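Local coordinates for beta-galactosidase (PDB 4OIF), which probably hydrolyses terminal non-reducing beta-D-galactose residues from beta-D-galactosides, as a zinc-binding trimeric member of glycosyl hydrolase family 42, at residues A[207-212]-A[222-227]; A[305-310]-A[350-355]; A[449-454]-A[602-607]. One frame throughout, in Å; residues are numbered along the deposited sequence. Where two conformers were deposited one is given.

Interaction 1 of 3, residues A[207-212]-A[222-227]; sequences ESPSPI and LDWKRF
Ser208 lays its CB over one face of the Trp224 indole. The carbon stands 3.5 Å from the centroid of the six-membered ring, only 11° off the ring normal, and so makes a CH-pi contact with the benzo half of the side chain. Pro209 meets the root of the side chain and the adjoining pyrrole atoms at a slant, its CD 3.6 Å from Trp224 CB and its CG 3.9 Å from Trp224 CD1. Two consecutive loop residues thus adjoin one indole. A small serine suits the first place because it can come close to the ring plane, and a rigid proline suits the second because it offers hydrocarbon without a flexible chain. In Trp224 CG is anti to the backbone N (chi1 175°), which swings the indole off helix 218-246 toward the loop that precedes this helix in the glycosidase domain, of the TIM-barrel clan. The zinc ion held by Cys123, Cys163, Cys165 and Cys168 is near, about 7 Å from the Trp224 side chain, which does not bind it. Polar atoms are served from the same region: Trp224 NE1 donates to Glu162, the indole stacks with His164, and Ser208 OG is hydrogen-bonded to His164 and Gln169. A leucine in place of Trp224 would probably leave Ser208 CB without a ring face beneath it and Glu162 without its indole N-H. In the same helix Arg226 NH1 and Asp223 OD1 form a salt bridge at 3.0 Å, and Lys179 also pairs with that oxygen.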
loop_
_atom_site.group_PDB
_atom_site.type_symbol
_atom_site.label_atom_id
_atom_site.label_comp_id
_atom_site.label_asym_id
_atom_site.label_seq_id
_atom_site.Cartn_x
_atom_site.Cartn_y
_atom_site.Cartn_z
ATOM N N GLU A 207 -28.580 -3.585 -5.878
ATOM C CA GLU A 207 -28.007 -2.539 -5.040
ATOM C C GLU A 207 -26.753 -1.987 -5.707
ATOM O O GLU A 207 -26.218 -2.593 -6.635
ATOM C CB GLU A 207 -27.710 -3.055 -3.617
ATOM C CG GLU A 207 -27.365 -4.545 -3.502
ATOM C CD GLU A 207 -27.598 -5.117 -2.093
ATOM O OE1 GLU A 207 -26.980 -6.148 -1.747
ATOM O OE2 GLU A 207 -28.409 -4.542 -1.337
ATOM N N SER A 208 -26.301 -0.833 -5.240
ATOM C CA SER A 208 -25.091 -0.217 -5.776
ATOM C C SER A 208 -23.894 -1.145 -5.586
ATOM O O SER A 208 -23.889 -1.976 -4.678
ATOM C CB SER A 208 -24.831 1.114 -5.093
ATOM O OG SER A 208 -24.583 0.900 -3.718
ATOM N N PRO A 209 -22.882 -1.012 -6.452
ATOM C CA PRO A 209 -21.675 -1.831 -6.334
ATOM C C PRO A 209 -20.950 -1.593 -5.015
ATOM O O PRO A 209 -21.066 -0.515 -4.437
ATOM C CB PRO A 209 -20.824 -1.371 -7.522
ATOM C CG PRO A 209 -21.314 -0.003 -7.821
ATOM C CD PRO A 209 -22.787 -0.080 -7.586
ATOM N N SER A 210 -20.222 -2.600 -4.544
ATOM C CA SER A 210 -19.579 -2.514 -3.249
ATOM C C SER A 210 -18.389 -3.440 -3.115
ATOM O O SER A 210 -18.411 -4.569 -3.607
ATOM C CB SER A 210 -20.575 -2.826 -2.139
ATOM O OG SER A 210 -19.924 -2.778 -0.886
ATOM N N PRO A 211 -17.334 -2.952 -2.450
ATOM C CA PRO A 211 -16.160 -3.761 -2.115
ATOM C C PRO A 211 -16.530 -4.989 -1.271
ATOM O O PRO A 211 -15.771 -5.962 -1.236
ATOM C CB PRO A 211 -15.278 -2.786 -1.319
ATOM C CG PRO A 211 -16.207 -1.679 -0.887
ATOM C CD PRO A 211 -17.175 -1.553 -2.026
ATOM N N ILE A 212 -17.676 -4.950 -0.597
ATOM C CA ILE A 212 -18.105 -6.092 0.212
ATOM C C ILE A 212 -19.366 -6.729 -0.353
ATOM O O ILE A 212 -20.011 -7.545 0.320
ATOM C CB ILE A 212 -18.369 -5.719 1.690
ATOM C CG1 ILE A 212 -19.501 -4.695 1.799
ATOM C CG2 ILE A 212 -17.098 -5.233 2.362
ATOM C CD1 ILE A 212 -20.193 -4.684 3.175
ATOM N N LEU A 222 -20.872 0.987 -14.250
ATOM C CA LEU A 222 -21.080 2.073 -15.197
ATOM C C LEU A 222 -22.383 2.823 -14.903
ATOM O O LEU A 222 -22.377 4.042 -14.686
ATOM C CB LEU A 222 -21.086 1.513 -16.618
ATOM C CG LEU A 222 -21.186 2.476 -17.802
ATOM C CD1 LEU A 222 -20.085 3.534 -17.767
ATOM C CD2 LEU A 222 -21.121 1.680 -19.103
ATOM N N ASP A 223 -23.494 2.092 -14.881
ATOM C CA ASP A 223 -24.777 2.705 -14.571
ATOM C C ASP A 223 -24.768 3.396 -13.206
ATOM O O ASP A 223 -25.413 4.426 -13.046
ATOM C CB ASP A 223 -25.914 1.676 -14.629
ATOM C CG ASP A 223 -26.490 1.524 -16.027
ATOM O OD1 ASP A 223 -26.118 2.322 -16.908
ATOM O OD2 ASP A 223 -27.328 0.624 -16.241
ATOM N N TRP A 224 -24.037 2.860 -12.234
ATOM C CA TRP A 224 -23.918 3.535 -10.938
ATOM C C TRP A 224 -23.186 4.868 -11.097
ATOM O O TRP A 224 -23.623 5.870 -10.559
ATOM C CB TRP A 224 -23.215 2.663 -9.892
ATOM C CG TRP A 224 -22.967 3.400 -8.578
ATOM C CD1 TRP A 224 -21.760 3.832 -8.087
ATOM C CD2 TRP A 224 -23.948 3.807 -7.620
ATOM N NE1 TRP A 224 -21.934 4.470 -6.882
ATOM C CE2 TRP A 224 -23.266 4.468 -6.572
ATOM C CE3 TRP A 224 -25.335 3.673 -7.543
ATOM C CZ2 TRP A 224 -23.924 4.999 -5.467
ATOM C CZ3 TRP A 224 -25.989 4.202 -6.440
ATOM C CH2 TRP A 224 -25.283 4.858 -5.420
ATOM N N LYS A 225 -22.088 4.906 -11.838
ATOM C CA LYS A 225 -21.431 6.193 -12.061
ATOM C C LYS A 225 -22.372 7.190 -12.762
ATOM O O LYS A 225 -22.433 8.376 -12.382
ATOM C CB LYS A 225 -20.140 5.998 -12.855
ATOM C CG LYS A 225 -19.062 5.264 -12.063
ATOM C CD LYS A 225 -17.761 5.124 -12.844
ATOM C CE LYS A 225 -16.657 4.505 -11.989
ATOM N NZ LYS A 225 -16.636 3.007 -12.015
ATOM N N ARG A 226 -23.119 6.714 -13.755
ATOM C CA ARG A 226 -24.080 7.567 -14.450
ATOM C C ARG A 226 -25.124 8.108 -13.476
ATOM O O ARG A 226 -25.472 9.279 -13.517
ATOM C CB ARG A 226 -24.773 6.812 -15.581
ATOM C CG ARG A 226 -23.897 6.484 -16.776
ATOM C CD ARG A 226 -24.582 5.472 -17.687
ATOM N NE ARG A 226 -23.912 5.345 -18.976
ATOM C CZ ARG A 226 -23.738 4.196 -19.625
ATOM N NH1 ARG A 226 -24.176 3.054 -19.104
ATOM N NH2 ARG A 226 -23.115 4.185 -20.799
ATOM N N PHE A 227 -25.614 7.255 -12.591
ATOM C CA PHE A 227 -26.606 7.683 -11.623
ATOM C C PHE A 227 -26.014 8.683 -10.657
ATOM O O PHE A 227 -26.694 9.581 -10.221
ATOM C CB PHE A 227 -27.178 6.509 -10.834
ATOM C CG PHE A 227 -27.891 6.932 -9.576
ATOM C CD1 PHE A 227 -29.181 7.421 -9.630
ATOM C CD2 PHE A 227 -27.263 6.863 -8.350
ATOM C CE1 PHE A 227 -29.837 7.822 -8.476
ATOM C CE2 PHE A 227 -27.908 7.264 -7.202
ATOM C CZ PHE A 227 -29.200 7.739 -7.262
#

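Interaction 2 of 3, residues A[305-310]-A[350-355]; sequences FINDLY and IAHGSD
His352 and Asp308 join two helices of the TIM-barrel glycosidase domain, and His352 is the first residue past the helical turns of helix 341-351, which ends in a Schellman motif. Gly353 is the C-prime residue: its phi of 128° would jam a CB against the preceding carbonyl oxygen, so glycine suits the place.

The polar part of the contact is one hydrogen bond, from His352 ND1 to Asp308 OD1, at 2.8 Å and nearly straight (170°). The oxygen lies in the plane of the imidazole, at its edge; the donor approaches on the syn side of the carboxylate but well out of its plane. A carboxylate suits this buried spot because it can take several donors: Arg311 forms a salt bridge with OD1, and Tyr446 of helix 438-451 hydrogen-bonds to OD2. These neighbours probably stabilise the negative charge.

The van der Waals part belongs to Asn307. It points its CB at the histidine from helix 296-312, and its side chain crosses that of His352 at about a right angle. With Asn307 CG beside its own backbone N (chi1 -77°), the amide is carried across the histidine's CB, with ND2 of Asn307 3.7 Å from CB of His352. Closer still is the carbon pair, Asn307 CB to His352 CB, at 3.5 Å.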
loop_
_atom_site.group_PDB
_atom_site.type_symbol
_atom_site.label_atom_id
_atom_site.label_comp_id
_atom_site.label_asym_id
_atom_site.label_seq_id
_atom_site.Cartn_x
_atom_site.Cartn_y
_atom_site.Cartn_z
ATOM N N PHE A 305 -4.282 21.506 -22.383
ATOM C CA PHE A 305 -5.227 20.474 -22.771
ATOM C C PHE A 305 -6.505 20.602 -21.954
ATOM O O PHE A 305 -7.616 20.667 -22.524
ATOM C CB PHE A 305 -4.620 19.088 -22.598
ATOM C CG PHE A 305 -5.555 17.958 -22.961
ATOM C CD1 PHE A 305 -5.632 17.501 -24.270
ATOM C CD2 PHE A 305 -6.337 17.331 -21.981
ATOM C CE1 PHE A 305 -6.483 16.438 -24.607
ATOM C CE2 PHE A 305 -7.186 16.279 -22.303
ATOM C CZ PHE A 305 -7.262 15.829 -23.625
ATOM N N ILE A 306 -6.368 20.652 -20.628
ATOM C CA ILE A 306 -7.597 20.786 -19.826
ATOM C C ILE A 306 -8.360 22.086 -20.129
ATOM O O ILE A 306 -9.596 22.095 -20.207
ATOM C CB ILE A 306 -7.326 20.721 -18.318
ATOM C CG1 ILE A 306 -6.841 19.333 -17.953
ATOM C CG2 ILE A 306 -8.622 20.970 -17.539
ATOM C CD1 ILE A 306 -7.932 18.281 -18.051
ATOM N N ASN A 307 -7.631 23.179 -20.321
ATOM C CA ASN A 307 -8.281 24.424 -20.704
ATOM C C ASN A 307 -9.072 24.253 -21.982
ATOM O O ASN A 307 -10.191 24.714 -22.084
ATOM C CB ASN A 307 -7.264 25.536 -20.878
ATOM C CG ASN A 307 -6.775 26.092 -19.563
ATOM O OD1 ASN A 307 -7.380 25.879 -18.504
ATOM N ND2 ASN A 307 -5.677 26.832 -19.625
ATOM N N ASP A 308 -8.493 23.574 -22.961
ATOM C CA ASP A 308 -9.170 23.422 -24.228
ATOM C C ASP A 308 -10.434 22.598 -24.022
ATOM O O ASP A 308 -11.503 22.890 -24.594
ATOM C CB ASP A 308 -8.232 22.792 -25.248
ATOM C CG ASP A 308 -7.117 23.741 -25.660
ATOM O OD1 ASP A 308 -7.234 24.958 -25.390
ATOM O OD2 ASP A 308 -6.123 23.280 -26.249
ATOM N N LEU A 309 -10.323 21.588 -23.172
ATOM C CA LEU A 309 -11.478 20.767 -22.886
ATOM C C LEU A 309 -12.614 21.613 -22.292
ATOM O O LEU A 309 -13.741 21.607 -22.804
ATOM C CB LEU A 309 -11.092 19.619 -21.941
ATOM C CG LEU A 309 -12.247 18.756 -21.419
ATOM C CD1 LEU A 309 -13.016 18.075 -22.550
ATOM C CD2 LEU A 309 -11.733 17.739 -20.429
ATOM N N TYR A 310 -12.311 22.363 -21.238
ATOM C CA TYR A 310 -13.353 23.071 -20.495
ATOM C C TYR A 310 -13.887 24.311 -21.218
ATOM O O TYR A 310 -15.044 24.695 -21.040
ATOM C CB TYR A 310 -12.839 23.441 -19.103
ATOM C CG TYR A 310 -12.740 22.237 -18.189
ATOM C CD1 TYR A 310 -13.421 21.061 -18.497
ATOM C CD2 TYR A 310 -11.978 22.273 -17.025
ATOM C CE1 TYR A 310 -13.347 19.954 -17.681
ATOM C CE2 TYR A 310 -11.899 21.164 -16.195
ATOM C CZ TYR A 310 -12.581 20.002 -16.537
ATOM O OH TYR A 310 -12.515 18.881 -15.740
ATOM N N ILE A 350 -5.638 32.957 -19.623
ATOM C CA ILE A 350 -6.383 33.866 -20.501
ATOM C C ILE A 350 -6.262 33.452 -21.982
ATOM O O ILE A 350 -7.200 33.585 -22.764
ATOM C CB ILE A 350 -5.907 35.331 -20.328
ATOM C CG1 ILE A 350 -6.017 35.748 -18.857
ATOM C CG2 ILE A 350 -6.697 36.303 -21.238
ATOM C CD1 ILE A 350 -7.424 35.665 -18.310
ATOM N N ALA A 351 -5.106 32.931 -22.359
ATOM C CA ALA A 351 -4.835 32.627 -23.752
ATOM C C ALA A 351 -5.688 31.460 -24.277
ATOM O O ALA A 351 -6.018 31.413 -25.462
ATOM C CB ALA A 351 -3.358 32.328 -23.938
ATOM N N HIS A 352 -6.038 30.525 -23.400
ATOM C CA HIS A 352 -6.812 29.363 -23.807
ATOM C C HIS A 352 -8.297 29.573 -23.563
ATOM O O HIS A 352 -9.084 28.657 -23.760
ATOM C CB HIS A 352 -6.333 28.104 -23.081
ATOM C CG HIS A 352 -5.075 27.516 -23.648
ATOM N ND1 HIS A 352 -5.080 26.471 -24.548
ATOM C CD2 HIS A 352 -3.773 27.831 -23.447
ATOM C CE1 HIS A 352 -3.837 26.172 -24.877
ATOM N NE2 HIS A 352 -3.024 26.980 -24.221
ATOM N N GLY A 353 -8.684 30.783 -23.156
ATOM C CA GLY A 353 -10.091 31.143 -23.143
ATOM C C GLY A 353 -10.716 31.709 -21.875
ATOM O O GLY A 353 -11.865 32.147 -21.899
ATOM N N SER A 354 -9.985 31.723 -20.769
ATOM C CA SER A 354 -10.552 32.246 -19.523
ATOM C C SER A 354 -10.777 33.761 -19.545
ATOM O O SER A 354 -9.923 34.521 -20.013
ATOM C CB SER A 354 -9.651 31.890 -18.343
ATOM O OG SER A 354 -10.182 32.384 -17.129
ATOM N N ASP A 355 -11.929 34.198 -19.039
ATOM C CA ASP A 355 -12.182 35.625 -18.818
ATOM C C ASP A 355 -12.001 36.005 -17.348
ATOM O O ASP A 355 -12.540 37.013 -16.888
ATOM C CB ASP A 355 -13.585 36.018 -19.292
ATOM C CG ASP A 355 -13.663 36.174 -20.800
ATOM O OD1 ASP A 355 -12.600 36.304 -21.447
ATOM O OD2 ASP A 355 -14.789 36.173 -21.343
#

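Interaction 3 of 3, residues A[449-454]-A[602-607]; sequences FWERDI and FHRDFY
Phe449 and Tyr607 bring the two backbones to their nearest approach, 8.0 Å between CA atoms, a separation that side chains must fill between the last turn of helix 438-451 and helix 600-613.

Phe449 presents an edge to a face of Tyr607 in an offset edge-to-face contact, with centroids 5.0 Å apart and planes at 61°. Its CZ comes to 3.5 Å from Tyr607 CD1, while CE2 lies over the same face near the rim. A flat phenylalanine suits its place because it can set its edge on the tyrosine face. The opposite face of Tyr607 is covered by Phe606 CD2 from its own helix, which leaves the tyrosine ring sandwiched. Tyrosine fits here because its face serves the phenylalanine while its hydroxyl is hydrogen-bonded to His445.

Glu451 and Arg604, long and oppositely charged, can meet across the gap and form a salt bridge in the less buried part of the contact. The arginine grips side-on: NE meets Glu451 OE1 at 2.7 Å and NH2 meets Glu451 OE2 at 3.2 Å, both with N-H...O angles of 160°. Each oxygen uses its syn lone pair, and carboxylate and guanidinium are nearly coplanar, 13° apart. Two bonds fix the rotation of both groups. The Arg604 chain is extended from CG to NE, and its NH1 has a further partner in Gln601.

Beyond Glu451 the helix ends in a Schellman motif at Asp453, whose positive phi lets the chain turn toward strand 456-459. Within the trimerisation domain, Phe449 also packs on Leu470 and Ile472 of strand 470-473 and on Met611 of helix 600-613, and Tyr607 touches Ile472, so both helices lie against the same strand of the mixed sheet.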
loop_
_atom_site.group_PDB
_atom_site.type_symbol
_atom_site.label_atom_id
_atom_site.label_comp_id
_atom_site.label_asym_id
_atom_site.label_seq_id
_atom_site.Cartn_x
_atom_site.Cartn_y
_atom_site.Cartn_z
ATOM N N PHE A 449 0.211 19.446 -31.896
ATOM C CA PHE A 449 -0.569 20.648 -32.206
ATOM C C PHE A 449 -0.203 21.782 -31.251
ATOM O O PHE A 449 -0.089 22.937 -31.658
ATOM C CB PHE A 449 -2.066 20.320 -32.173
ATOM C CG PHE A 449 -2.463 19.333 -33.238
ATOM C CD1 PHE A 449 -2.871 19.771 -34.490
ATOM C CD2 PHE A 449 -2.339 17.965 -33.019
ATOM C CE1 PHE A 449 -3.189 18.870 -35.493
ATOM C CE2 PHE A 449 -2.657 17.052 -34.013
ATOM C CZ PHE A 449 -3.083 17.504 -35.252
ATOM N N TRP A 450 0.031 21.433 -29.992
ATOM C CA TRP A 450 0.513 22.393 -29.012
ATOM C C TRP A 450 1.882 22.912 -29.438
ATOM O O TRP A 450 2.134 24.109 -29.386
ATOM C CB TRP A 450 0.585 21.756 -27.614
ATOM C CG TRP A 450 0.796 22.744 -26.490
ATOM C CD1 TRP A 450 -0.144 23.568 -25.927
ATOM C CD2 TRP A 450 2.020 23.001 -25.793
ATOM N NE1 TRP A 450 0.423 24.325 -24.926
ATOM C CE2 TRP A 450 1.749 23.992 -24.822
ATOM C CE3 TRP A 450 3.320 22.492 -25.899
ATOM C CZ2 TRP A 450 2.737 24.487 -23.965
ATOM C CZ3 TRP A 450 4.293 22.978 -25.048
ATOM C CH2 TRP A 450 3.999 23.971 -24.093
ATOM N N GLU A 451 2.752 22.003 -29.873
ATOM C CA GLU A 451 4.110 22.365 -30.271
ATOM C C GLU A 451 4.116 23.252 -31.524
ATOM O O GLU A 451 5.095 23.943 -31.791
ATOM C CB GLU A 451 4.963 21.098 -30.488
ATOM C CG GLU A 451 5.377 20.396 -29.193
ATOM C CD GLU A 451 6.209 19.136 -29.399
ATOM O OE1 GLU A 451 6.481 18.789 -30.559
ATOM O OE2 GLU A 451 6.584 18.477 -28.398
ATOM N N ARG A 452 3.013 23.245 -32.266
ATOM C CA ARG A 452 2.872 24.047 -33.470
ATOM C C ARG A 452 1.917 25.230 -33.288
ATOM O O ARG A 452 1.658 25.978 -34.234
ATOM C CB ARG A 452 2.372 23.176 -34.619
ATOM C CG ARG A 452 3.384 22.186 -35.132
ATOM C CD ARG A 452 4.353 22.850 -36.073
ATOM N NE ARG A 452 5.166 21.855 -36.753
ATOM C CZ ARG A 452 6.488 21.775 -36.653
ATOM N NH1 ARG A 452 7.150 22.647 -35.902
ATOM N NH2 ARG A 452 7.144 20.826 -37.310
ATOM N N ASP A 453 1.369 25.378 -32.089
ATOM C CA ASP A 453 0.508 26.513 -31.782
ATOM C C ASP A 453 -0.751 26.449 -32.630
ATOM O O ASP A 453 -1.329 27.469 -33.007
ATOM C CB ASP A 453 1.262 27.827 -32.005
ATOM C CG ASP A 453 2.594 27.849 -31.288
ATOM O OD1 ASP A 453 2.641 27.404 -30.123
ATOM O OD2 ASP A 453 3.600 28.274 -31.889
ATOM N N ILE A 454 -1.172 25.234 -32.937
ATOM C CA ILE A 454 -2.396 25.034 -33.684
ATOM C C ILE A 454 -3.578 24.909 -32.729
ATOM O O ILE A 454 -3.568 24.070 -31.828
ATOM C CB ILE A 454 -2.288 23.804 -34.578
ATOM C CG1 ILE A 454 -1.216 24.067 -35.638
ATOM C CG2 ILE A 454 -3.628 23.495 -35.206
ATOM C CD1 ILE A 454 -1.210 23.088 -36.753
ATOM N N PHE A 602 6.772 10.112 -33.716
ATOM C CA PHE A 602 5.806 9.570 -34.670
ATOM C C PHE A 602 4.634 10.507 -34.828
ATOM O O PHE A 602 4.257 10.832 -35.948
ATOM C CB PHE A 602 5.267 8.196 -34.278
ATOM C CG PHE A 602 4.143 7.734 -35.178
ATOM C CD1 PHE A 602 4.414 7.190 -36.422
ATOM C CD2 PHE A 602 2.825 7.886 -34.806
ATOM C CE1 PHE A 602 3.387 6.788 -37.262
ATOM C CE2 PHE A 602 1.800 7.484 -35.648
ATOM C CZ PHE A 602 2.083 6.937 -36.873
ATOM N N HIS A 603 4.052 10.929 -33.712
ATOM C CA HIS A 603 2.898 11.812 -33.777
ATOM C C HIS A 603 3.291 13.139 -34.404
ATOM O O HIS A 603 2.524 13.712 -35.189
ATOM C CB HIS A 603 2.294 12.012 -32.387
ATOM C CG HIS A 603 1.852 10.730 -31.755
ATOM N ND1 HIS A 603 2.385 10.258 -30.579
ATOM C CD2 HIS A 603 0.962 9.796 -32.167
ATOM C CE1 HIS A 603 1.832 9.093 -30.285
ATOM N NE2 HIS A 603 0.962 8.791 -31.230
ATOM N N ARG A 604 4.494 13.608 -34.089
ATOM C CA ARG A 604 4.979 14.821 -34.720
ATOM C C ARG A 604 4.954 14.681 -36.245
ATOM O O ARG A 604 4.365 15.511 -36.929
ATOM C CB ARG A 604 6.380 15.161 -34.231
ATOM C CG ARG A 604 6.428 15.619 -32.783
ATOM C CD ARG A 604 7.744 16.319 -32.486
ATOM N NE ARG A 604 7.901 16.558 -31.064
ATOM C CZ ARG A 604 8.647 15.810 -30.259
ATOM N NH1 ARG A 604 9.334 14.776 -30.740
ATOM N NH2 ARG A 604 8.717 16.107 -28.972
ATOM N N ASP A 605 5.542 13.613 -36.775
ATOM C CA ASP A 605 5.650 13.444 -38.228
ATOM C C ASP A 605 4.280 13.176 -38.910
ATOM O O ASP A 605 3.913 13.806 -39.931
ATOM C CB ASP A 605 6.655 12.325 -38.526
ATOM C CG ASP A 605 8.088 12.655 -38.023
ATOM O OD1 ASP A 605 8.371 13.824 -37.695
ATOM O OD2 ASP A 605 8.945 11.752 -37.960
ATOM N N PHE A 606 3.522 12.261 -38.316
ATOM C CA PHE A 606 2.200 11.871 -38.792
ATOM C C PHE A 606 1.276 13.086 -38.899
ATOM O O PHE A 606 0.663 13.392 -39.958
ATOM C CB PHE A 606 1.609 10.812 -37.838
ATOM C CG PHE A 606 0.267 10.292 -38.261
ATOM C CD1 PHE A 606 0.169 9.221 -39.136
ATOM C CD2 PHE A 606 -0.898 10.884 -37.801
ATOM C CE1 PHE A 606 -1.082 8.749 -39.545
ATOM C CE2 PHE A 606 -2.136 10.419 -38.211
ATOM C CZ PHE A 606 -2.223 9.348 -39.087
ATOM N N TYR A 607 1.191 13.793 -37.781
ATOM C CA TYR A 607 0.303 14.934 -37.713
ATOM C C TYR A 607 0.869 16.122 -38.479
ATOM O O TYR A 607 0.120 17.001 -38.880
ATOM C CB TYR A 607 0.012 15.306 -36.260
ATOM C CG TYR A 607 -0.992 14.371 -35.624
ATOM C CD1 TYR A 607 -2.263 14.217 -36.167
ATOM C CD2 TYR A 607 -0.671 13.637 -34.494
ATOM C CE1 TYR A 607 -3.186 13.361 -35.600
ATOM C CE2 TYR A 607 -1.589 12.774 -33.921
ATOM C CZ TYR A 607 -2.842 12.646 -34.473
ATOM O OH TYR A 607 -3.750 11.798 -33.899
#

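In the fold
Along the chain the three contacts follow in series, each closing before the next opens. Interactions 1 and 2 belong to the glycosidase domain, their centres 32 Å apart, one near the zinc site and the other among barrel helices close to the centre of the folded chain. Interaction 3 lies in the trimerisation domain, 40 Å from interaction 1 between centres but only 19 Å from interaction 2, with nearest atoms about 4 Å apart. Helix 438-451 links these last two: Tyr446 reaches Asp308 in interaction 2, and Phe449 and Glu451 carry interaction 3. One helix of the trimerisation domain thus ties the barrel to helix 600-613.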